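Local structure of EF0056 (Enterococcus faecalis, 6ORI) at residues Q281-Q286 against R343-L348; Y264-I269 against W380-N385. The protein is a cell-surface protein of unknown function with immunoglobulin-like features in its N-terminal region, and is probably involved in biofilm formation. All coordinates share one frame; numbering follows the deposited sequence. Where two conformers were deposited one is given.

Contact 1. Residues Q281-Q286 against R343-L348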
ATOM      1  N   GLN A 281      12.632 -12.714   7.091  1.00  4.92           N
ATOM      2  CA  GLN A 281      13.095 -11.790   8.126  1.00  4.66           C
ATOM      3  C   GLN A 281      12.063 -10.732   8.411  1.00  5.30           C
ATOM      4  O   GLN A 281      11.418 -10.229   7.495  1.00  5.47           O
ATOM      5  CB  GLN A 281      14.391 -11.067   7.725  1.00  5.79           C
ATOM      6  CG  GLN A 281      15.481 -11.989   7.206  1.00  7.43           C
ATOM      7  CD  GLN A 281      16.815 -11.294   7.012  1.00  8.96           C
ATOM      8  OE1 GLN A 281      16.934 -10.070   6.973  1.00  7.44           O
ATOM      9  NE2 GLN A 281      17.858 -12.104   6.895  1.00  9.73           N
ATOM     10  N   MET A 282      11.931 -10.361   9.675  1.00  3.92           N
ATOM     11  CA  MET A 282      11.123  -9.216  10.074  1.00  4.50           C
ATOM     12  C   MET A 282      12.072  -8.078  10.350  1.00  4.28           C
ATOM     13  O   MET A 282      13.075  -8.249  11.093  1.00  3.65           O
ATOM     14  CB  MET A 282      10.343  -9.538  11.344  1.00  4.53           C
ATOM     15  CG  MET A 282       9.265  -8.536  11.653  1.00  6.15           C
ATOM     16  SD  MET A 282       8.406  -9.056  13.138  1.00  6.45           S
ATOM     17  CE  MET A 282       7.100  -7.840  13.170  1.00  6.52           C
ATOM     18  N   HIS A 283      11.815  -6.926   9.740  1.00  3.92           N
ATOM     19  CA  HIS A 283      12.603  -5.731  10.010  1.00  3.52           C
ATOM     20  C   HIS A 283      11.760  -4.664  10.664  1.00  3.21           C
ATOM     21  O   HIS A 283      10.588  -4.488  10.307  1.00  4.47           O
ATOM     22  CB  HIS A 283      13.185  -5.145   8.722  1.00  4.88           C
ATOM     23  CG  HIS A 283      14.220  -6.001   8.055  1.00  5.07           C
ATOM     24  ND1 HIS A 283      15.026  -5.537   7.034  1.00  5.21           N
ATOM     25  CD2 HIS A 283      14.591  -7.282   8.271  1.00  5.03           C
ATOM     26  CE1 HIS A 283      15.834  -6.506   6.641  1.00  4.28           C
ATOM     27  NE2 HIS A 283      15.602  -7.575   7.384  1.00  5.23           N
ATOM     28  N   MET A 284      12.380  -3.930  11.567  1.00  4.73           N
ATOM     29  CA  MET A 284      11.813  -2.735  12.145  1.00  5.78           C
ATOM     30  C   MET A 284      12.215  -1.558  11.283  1.00  6.92           C
ATOM     31  O   MET A 284      13.390  -1.424  10.922  1.00  6.27           O
ATOM     32  CB  MET A 284      12.341  -2.554  13.561  1.00  6.44           C
ATOM     33  CG  MET A 284      11.791  -1.316  14.236  1.00  7.14           C
ATOM     34  SD  MET A 284      12.400  -1.039  15.905  1.00  9.38           S
ATOM     35  CE  MET A 284      11.442  -2.242  16.808  1.00 10.13           C
ATOM     36  N   VAL A 285      11.235  -0.710  10.970  1.00  5.77           N
ATOM     37  CA  VAL A 285      11.411   0.462  10.115  1.00  6.57           C
ATOM     38  C   VAL A 285      10.809   1.670  10.836  1.00  9.01           C
ATOM     39  O   VAL A 285       9.879   1.539  11.604  1.00  9.99           O
ATOM     40  CB  VAL A 285      10.684   0.228   8.767  1.00  7.88           C
ATOM     41  CG1 VAL A 285      10.840   1.427   7.839  1.00 11.92           C
ATOM     42  CG2 VAL A 285      11.200  -1.040   8.071  1.00 10.10           C
ATOM     43  N   GLN A 286      11.323   2.853  10.533  0.67 17.49           N
ATOM     44  CA  GLN A 286      10.886   4.063  11.206  0.67 18.39           C
ATOM     45  C   GLN A 286      10.455   5.121  10.209  0.67 15.48           C
ATOM     46  O   GLN A 286      11.157   5.395   9.227  0.67 13.40           O
ATOM     47  CB  GLN A 286      12.027   4.582  12.072  0.67 17.22           C
ATOM     48  CG  GLN A 286      12.920   3.457  12.557  0.67 40.65           C
ATOM     49  CD  GLN A 286      13.423   3.670  13.961  0.67 53.36           C
ATOM     50  OE1 GLN A 286      13.873   4.760  14.313  0.67 68.32           O
ATOM     51  NE2 GLN A 286      13.342   2.628  14.781  0.67 38.38           N
ATOM     52  N   ARG A 343       8.134  -4.496   8.039  1.00  4.54           N
ATOM     53  CA  ARG A 343       8.740  -5.006   6.817  1.00  4.34           C
ATOM     54  C   ARG A 343       9.020  -6.502   6.931  1.00  3.39           C
ATOM     55  O   ARG A 343       9.630  -6.962   7.919  1.00  4.46           O
ATOM     56  CB  ARG A 343      10.019  -4.218   6.510  1.00  5.75           C
ATOM     57  CG  ARG A 343      10.824  -4.822   5.374  1.00  5.28           C
ATOM     58  CD  ARG A 343      11.881  -3.853   4.915  1.00  6.22           C
ATOM     59  NE  ARG A 343      11.258  -2.664   4.342  1.00  6.76           N
ATOM     60  CZ  ARG A 343      11.796  -1.449   4.292  1.00  7.25           C
ATOM     61  NH1 ARG A 343      12.993  -1.221   4.790  1.00  8.18           N
ATOM     62  NH2 ARG A 343      11.105  -0.445   3.762  1.00  9.95           N
ATOM     63  N   TYR A 344       8.619  -7.254   5.909  1.00  3.51           N
ATOM     64  CA  TYR A 344       8.920  -8.669   5.798  1.00  3.76           C
ATOM     65  C   TYR A 344       9.785  -8.907   4.578  1.00  3.66           C
ATOM     66  O   TYR A 344       9.503  -8.398   3.468  1.00  6.79           O
ATOM     67  CB  TYR A 344       7.624  -9.477   5.701  1.00  6.11           C
ATOM     68  CG  TYR A 344       6.699  -9.246   6.862  1.00  5.11           C
ATOM     69  CD1 TYR A 344       7.014  -9.733   8.124  1.00  7.01           C
ATOM     70  CD2 TYR A 344       5.499  -8.575   6.705  1.00  6.08           C
ATOM     71  CE1 TYR A 344       6.211  -9.538   9.181  1.00  7.48           C
ATOM     72  CE2 TYR A 344       4.661  -8.367   7.788  1.00  6.05           C
ATOM     73  CZ  TYR A 344       5.016  -8.871   9.014  1.00  4.20           C
ATOM     74  OH  TYR A 344       4.251  -8.722  10.132  1.00  6.67           O
ATOM     75  N   VAL A 345      10.868  -9.645   4.767  1.00  3.96           N
ATOM     76  CA  VAL A 345      11.812  -9.954   3.705  1.00  4.01           C
ATOM     77  C   VAL A 345      11.699 -11.444   3.368  1.00  3.69           C
ATOM     78  O   VAL A 345      12.072 -12.292   4.185  1.00  4.88           O
ATOM     79  CB  VAL A 345      13.235  -9.611   4.143  1.00  4.67           C
ATOM     80  CG1 VAL A 345      14.210  -9.922   3.042  1.00  6.81           C
ATOM     81  CG2 VAL A 345      13.353  -8.153   4.575  1.00  6.34           C
ATOM     82  N   LEU A 346      11.194 -11.753   2.181  1.00  3.96           N
ATOM     83  CA  LEU A 346      10.963 -13.131   1.742  1.00  4.99           C
ATOM     84  C   LEU A 346      12.110 -13.507   0.841  1.00  4.60           C
ATOM     85  O   LEU A 346      12.120 -13.150  -0.329  1.00  5.91           O
ATOM     86  CB  LEU A 346       9.641 -13.239   0.962  1.00  6.29           C
ATOM     87  CG  LEU A 346       8.390 -12.607   1.591  1.00  8.75           C
ATOM     88  CD1 LEU A 346       7.187 -12.789   0.697  1.00  9.66           C
ATOM     89  CD2 LEU A 346       8.112 -13.221   2.930  1.00 12.15           C
ATOM     90  N   GLN A 347      13.085 -14.216   1.378  0.65  5.56           N
ATOM     91  CA  GLN A 347      14.242 -14.618   0.599  0.65  5.16           C
ATOM     92  C   GLN A 347      13.860 -15.703  -0.383  0.65  6.47           C
ATOM     93  O   GLN A 347      13.218 -16.678  -0.025  0.65  6.93           O
ATOM     94  CB  GLN A 347      15.339 -15.112   1.529  0.65  8.03           C
ATOM     95  CG  GLN A 347      15.736 -14.080   2.590  0.65 10.88           C
ATOM     96  CD  GLN A 347      17.076 -14.373   3.220  0.65 33.91           C
ATOM     97  OE1 GLN A 347      17.487 -15.529   3.322  0.65 30.11           O
ATOM     98  NE2 GLN A 347      17.772 -13.323   3.645  0.65 24.16           N
ATOM     99  N   LEU A 348      14.211 -15.514  -1.646  1.00  5.83           N
ATOM    100  CA  LEU A 348      13.897 -16.500  -2.665  1.00  6.46           C
ATOM    101  C   LEU A 348      14.943 -17.607  -2.706  1.00  6.16           C
ATOM    102  O   LEU A 348      16.116 -17.379  -2.466  1.00  7.82           O
ATOM    103  CB  LEU A 348      13.812 -15.821  -4.023  1.00  8.56           C
ATOM    104  CG  LEU A 348      12.751 -14.728  -4.133  1.00  8.16           C
ATOM    105  CD1 LEU A 348      12.880 -14.054  -5.478  1.00 10.77           C
ATOM    106  CD2 LEU A 348      11.362 -15.260  -3.923  1.00 12.49           C
TER
HETATM  107  O   HOH W   1      14.940  -2.899   5.993  1.00  7.41           O

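Contact 2. Residues Y264-I269 against W380-N385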
ATOM      1  N   TYR A 264      -0.397  -9.754  17.639  1.00  4.64           N
ATOM      2  CA  TYR A 264       0.391 -10.501  16.668  1.00  5.74           C
ATOM      3  C   TYR A 264       0.502  -9.727  15.379  1.00  4.39           C
ATOM      4  O   TYR A 264      -0.472  -9.092  14.938  1.00  5.04           O
ATOM      5  CB  TYR A 264      -0.240 -11.855  16.366  1.00  5.36           C
ATOM      6  CG  TYR A 264      -0.095 -12.852  17.492  1.00  6.23           C
ATOM      7  CD1 TYR A 264      -0.693 -12.615  18.725  1.00  8.96           C
ATOM      8  CD2 TYR A 264       0.682 -13.984  17.353  1.00  8.13           C
ATOM      9  CE1 TYR A 264      -0.570 -13.521  19.778  1.00  8.98           C
ATOM     10  CE2 TYR A 264       0.805 -14.903  18.404  1.00  8.33           C
ATOM     11  CZ  TYR A 264       0.184 -14.647  19.612  1.00  9.23           C
ATOM     12  OH  TYR A 264       0.318 -15.548  20.662  1.00  9.90           O
ATOM     13  N   ALA A 265       1.688  -9.781  14.790  1.00  3.86           N
ATOM     14  CA  ALA A 265       1.930  -9.349  13.419  1.00  5.01           C
ATOM     15  C   ALA A 265       1.706 -10.559  12.529  1.00  4.74           C
ATOM     16  O   ALA A 265       2.271 -11.624  12.783  1.00  6.36           O
ATOM     17  CB  ALA A 265       3.368  -8.839  13.310  1.00  6.87           C
ATOM     18  N   ASN A 266       0.866 -10.396  11.515  1.00  3.67           N
ATOM     19  CA  ASN A 266       0.444 -11.483  10.627  1.00  4.55           C
ATOM     20  C   ASN A 266       0.797 -11.198   9.194  1.00  4.59           C
ATOM     21  O   ASN A 266       0.734 -10.048   8.751  1.00  5.22           O
ATOM     22  CB  ASN A 266      -1.088 -11.714  10.657  1.00  5.64           C
ATOM     23  CG  ASN A 266      -1.593 -12.120  11.993  1.00  6.11           C
ATOM     24  OD1 ASN A 266      -1.771 -13.317  12.244  1.00  8.42           O
ATOM     25  ND2 ASN A 266      -1.814 -11.161  12.867  1.00  6.29           N
ATOM     26  N   TYR A 267       1.124 -12.250   8.457  1.00  4.82           N
ATOM     27  CA  TYR A 267       1.523 -12.128   7.064  1.00  5.68           C
ATOM     28  C   TYR A 267       1.077 -13.385   6.352  1.00  6.26           C
ATOM     29  O   TYR A 267       1.039 -14.469   6.930  1.00  7.43           O
ATOM     30  CB  TYR A 267       3.044 -11.879   6.951  1.00  7.51           C
ATOM     31  CG  TYR A 267       3.835 -12.762   7.897  1.00  8.59           C
ATOM     32  CD1 TYR A 267       4.056 -12.399   9.202  1.00  7.55           C
ATOM     33  CD2 TYR A 267       4.317 -13.988   7.483  1.00  9.98           C
ATOM     34  CE1 TYR A 267       4.734 -13.240  10.098  1.00  7.64           C
ATOM     35  CE2 TYR A 267       4.988 -14.824   8.351  1.00  8.73           C
ATOM     36  CZ  TYR A 267       5.190 -14.453   9.658  1.00  6.95           C
ATOM     37  OH  TYR A 267       5.839 -15.305  10.532  1.00  9.51           O
ATOM     38  N   LYS A 268       0.730 -13.218   5.093  1.00  6.10           N
ATOM     39  CA  LYS A 268       0.284 -14.309   4.245  1.00  5.58           C
ATOM     40  C   LYS A 268       0.888 -14.135   2.883  1.00  6.06           C
ATOM     41  O   LYS A 268       0.838 -13.045   2.295  1.00  7.14           O
ATOM     42  CB  LYS A 268      -1.241 -14.337   4.127  1.00  9.09           C
ATOM     43  CG  LYS A 268      -1.775 -15.553   3.354  1.00 11.72           C
ATOM     44  CD  LYS A 268      -3.303 -15.522   3.278  1.00 18.11           C
ATOM     45  CE  LYS A 268      -3.864 -16.832   2.732  1.00 32.56           C
ATOM     46  NZ  LYS A 268      -3.349 -17.130   1.370  1.00 39.04           N
ATOM     47  N   ILE A 269       1.512 -15.181   2.362  0.55  6.99           N
ATOM     48  CA  ILE A 269       2.084 -15.106   1.025  0.55  7.96           C
ATOM     49  C   ILE A 269       1.435 -16.128   0.117  0.55  5.91           C
ATOM     50  O   ILE A 269       1.040 -17.215   0.545  0.55  5.94           O
ATOM     51  CB  ILE A 269       3.619 -15.264   1.016  0.55 11.13           C
ATOM     52  CG1 ILE A 269       4.047 -16.725   1.223  0.55  7.96           C
ATOM     53  CG2 ILE A 269       4.248 -14.341   2.066  0.55 10.08           C
ATOM     54  CD1 ILE A 269       5.497 -16.988   0.877  0.55  8.01           C
ATOM     55  N   TRP A 380      -1.669  -8.081   8.465  1.00  3.65           N
ATOM     56  CA  TRP A 380      -2.602  -7.451   9.383  1.00  3.03           C
ATOM     57  C   TRP A 380      -2.093  -7.598  10.797  1.00  3.90           C
ATOM     58  O   TRP A 380      -1.241  -8.457  11.067  1.00  4.73           O
ATOM     59  CB  TRP A 380      -4.026  -8.033   9.256  1.00  3.28           C
ATOM     60  CG  TRP A 380      -4.180  -9.497   9.648  1.00  3.69           C
ATOM     61  CD1 TRP A 380      -4.679  -9.996  10.826  1.00  5.25           C
ATOM     62  CD2 TRP A 380      -3.851 -10.640   8.841  1.00  3.92           C
ATOM     63  NE1 TRP A 380      -4.666 -11.377  10.802  1.00  5.53           N
ATOM     64  CE2 TRP A 380      -4.160 -11.795   9.601  1.00  4.11           C
ATOM     65  CE3 TRP A 380      -3.307 -10.803   7.563  1.00  5.11           C
ATOM     66  CZ2 TRP A 380      -3.950 -13.080   9.113  1.00  5.41           C
ATOM     67  CZ3 TRP A 380      -3.089 -12.075   7.094  1.00  6.66           C
ATOM     68  CH2 TRP A 380      -3.407 -13.194   7.868  1.00  6.46           C
ATOM     69  N   LEU A 381      -2.607  -6.783  11.712  1.00  2.98           N
ATOM     70  CA  LEU A 381      -2.377  -7.009  13.137  1.00  3.17           C
ATOM     71  C   LEU A 381      -3.592  -7.681  13.725  1.00  4.41           C
ATOM     72  O   LEU A 381      -4.725  -7.396  13.307  1.00  4.55           O
ATOM     73  CB  LEU A 381      -2.106  -5.684  13.860  1.00  3.95           C
ATOM     74  CG  LEU A 381      -0.929  -4.852  13.337  1.00  5.03           C
ATOM     75  CD1 LEU A 381      -0.693  -3.670  14.247  1.00  6.72           C
ATOM     76  CD2 LEU A 381       0.344  -5.644  13.189  1.00  6.41           C
ATOM     77  N   SER A 382      -3.373  -8.549  14.705  1.00  3.84           N
ATOM     78  CA  SER A 382      -4.470  -9.189  15.421  1.00  5.01           C
ATOM     79  C   SER A 382      -4.207  -9.098  16.898  1.00  6.12           C
ATOM     80  O   SER A 382      -3.056  -8.897  17.337  1.00  6.06           O
ATOM     81  CB  SER A 382      -4.658 -10.635  14.994  1.00  5.64           C
ATOM     82  OG  SER A 382      -3.490 -11.373  15.268  1.00  7.97           O
ATOM     83  N   ASP A 383      -5.267  -9.211  17.676  1.00  4.91           N
ATOM     84  CA  ASP A 383      -5.110  -9.353  19.119  1.00  4.77           C
ATOM     85  C   ASP A 383      -4.707 -10.789  19.470  1.00  4.99           C
ATOM     86  O   ASP A 383      -4.508 -11.645  18.598  1.00  5.26           O
ATOM     87  CB  ASP A 383      -6.361  -8.849  19.864  1.00  4.71           C
ATOM     88  CG  ASP A 383      -7.604  -9.691  19.638  1.00  5.19           C
ATOM     89  OD1 ASP A 383      -7.519 -10.856  19.238  1.00  5.62           O
ATOM     90  OD2 ASP A 383      -8.703  -9.131  19.873  1.00  7.29           O
ATOM     91  N   THR A 384      -4.608 -11.059  20.757  1.00  5.23           N
ATOM     92  CA  THR A 384      -4.153 -12.351  21.206  1.00  7.82           C
ATOM     93  C   THR A 384      -5.114 -13.467  20.833  1.00  6.05           C
ATOM     94  O   THR A 384      -4.710 -14.624  20.751  1.00  9.23           O
ATOM     95  CB  THR A 384      -3.903 -12.257  22.699  1.00  8.99           C
ATOM     96  OG1 THR A 384      -3.207 -13.415  23.135  1.00 14.93           O
ATOM     97  CG2 THR A 384      -5.187 -12.038  23.501  1.00 11.85           C
ATOM     98  N   ASN A 385      -6.370 -13.125  20.581  1.00  6.01           N
ATOM     99  CA  ASN A 385      -7.377 -14.083  20.145  1.00  5.93           C
ATOM    100  C   ASN A 385      -7.552 -14.122  18.623  1.00  7.37           C
ATOM    101  O   ASN A 385      -8.559 -14.598  18.124  1.00  6.61           O
ATOM    102  CB  ASN A 385      -8.718 -13.783  20.815  1.00  6.07           C
ATOM    103  CG  ASN A 385      -8.864 -14.457  22.148  1.00  6.52           C
ATOM    104  OD1 ASN A 385      -8.057 -15.292  22.545  1.00  8.43           O
ATOM    105  ND2 ASN A 385      -9.912 -14.103  22.848  1.00  7.40           N
TER
HETATM  106  O   HOH W   2      -0.687 -14.741  23.106  1.00 12.35           O

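Contact 1. Residues Q281-Q286 against R343-L348
H283 lays its imidazole over V345 and shares a water with R343. Its CB sits beside CB of R343, its partner in an antiparallel hydrogen-bonded pair. With CG anti to the carbonyl carbon (chi1 -67°), the ring is swung back toward Q281 and V345, and CG2 of V345 rides over one face, a CH-pi contact 3.7 Å from the ring centroid. The methyl is offset toward the rim, nearest CE1 and NE2 of H283, 3.6 Å from each. ND1 hydrogen-bonds water 1 at 2.8 Å, and that same water accepts a bond from NH1 of R343. At the far end NE2 of H283 donates an almost straight bond, 173° at the hydrogen, to OE1 of Q281 at 2.9 Å. OE1 lies in the imidazole plane, and NE2 meets it on a lone pair. Held at both nitrogens, the ring has little freedom to turn about its CB-CG bond.

Strands 277-284 and 340-348 are neighbours in a five-stranded antiparallel sheet, one layer of a beta sandwich. Q281 and V345 form a second hydrogen-bonded pair: N of V345 reaches O of Q281 at 2.8 Å, and N of Q281 returns a bond to O of V345. At the H283 pair the two bonds are unequal, H283 N to R343 O being 2.8 Å while R343 N to H283 O is weak.

The R343 chain runs extended to CD and then bends (chi3 -65°), laying its guanidinium against V285, whose CG2 lies over one face, 3.7 Å from NH1 of R343. NE forms a salt bridge with D243 on the adjoining strand 239-248, and NH2 bonds O of V294. On the opposite face of the sheet M282 and Y344 lie side by side, CG of M282 4.1 Å from CE1 of Y344.

Contact 2. Residues Y264-I269 against W380-N385
ND2 of N266 makes two hydrogen bonds to the neighbouring strand, to S382 and W380. One goes to OG of S382, 2.9 Å from ND2 of N266; the other, longer at 3.3 Å, runs from ND2 of N266 to O of W380 and arrives from above the carbonyl plane. That same oxygen of W380 also takes the backbone N-H of N266, at 2.9 Å from N and nearly along the C=O axis, so one carbonyl is gripped by two nitrogens of a single residue. In return N of W380 donates to O of N266, completing a hydrogen-bonded antiparallel pair, and Y264 forms another with S382 through bonds in both directions. The serine hydroxyl stands between its own backbone N and carbonyl carbon (chi1 61°), which turns OG toward ND2 and brings it against CB of Y264.

Around this polar core the indole of W380 lies flat against N266, one face toward its CB and amide. The amide and ring planes are only 6° apart, stacked, and CB of N266 sits over the six-membered ring, 3.4 Å from its centroid in a CH-pi contact. The stack and the bonds to S382 and W380 together fix the rotation of the amide. Farther along, CB of K268 meets the indole at its edge. Between these pairs A265 and L381 form a non-hydrogen-bonded pair on the other face, where CD2 of L381 lies loosely beside A265, nearest its CA. At the outer end, water 2 links OH of Y264 to OG1 of T384, joining the strand to the turn after S382.

F197 meets the indole and also receives K268 in a cation-pi contact. Within its four-stranded antiparallel sheet, strand 264-269 runs between 318-322 and 375-382; A265 and I269 pack on strand 340-348 of the facing sheet, while N266 and W380 point away from it.

How the contacts relate
Contacts 1 and 2 each pair neighbouring antiparallel strands, but in different sheets that pack face to face as a sandwich. They meet where Y344 and M282 of contact 1 touch A265 of contact 2, where Y344 also lies against Y267, and where L346 packs on I269. Strands 264-269 and 277-284 follow one another in the chain, so the path crosses between the sheets. Both contacts are largely buried, though contact 2 reaches the surface at T384. On the faces turned from the interface their chemistry differs: contact 1 carries a polar network of imidazole, amide and guanidinium with a water and a salt bridge to D243 on the adjoining strand, whereas contact 2 stacks an amide on an indole.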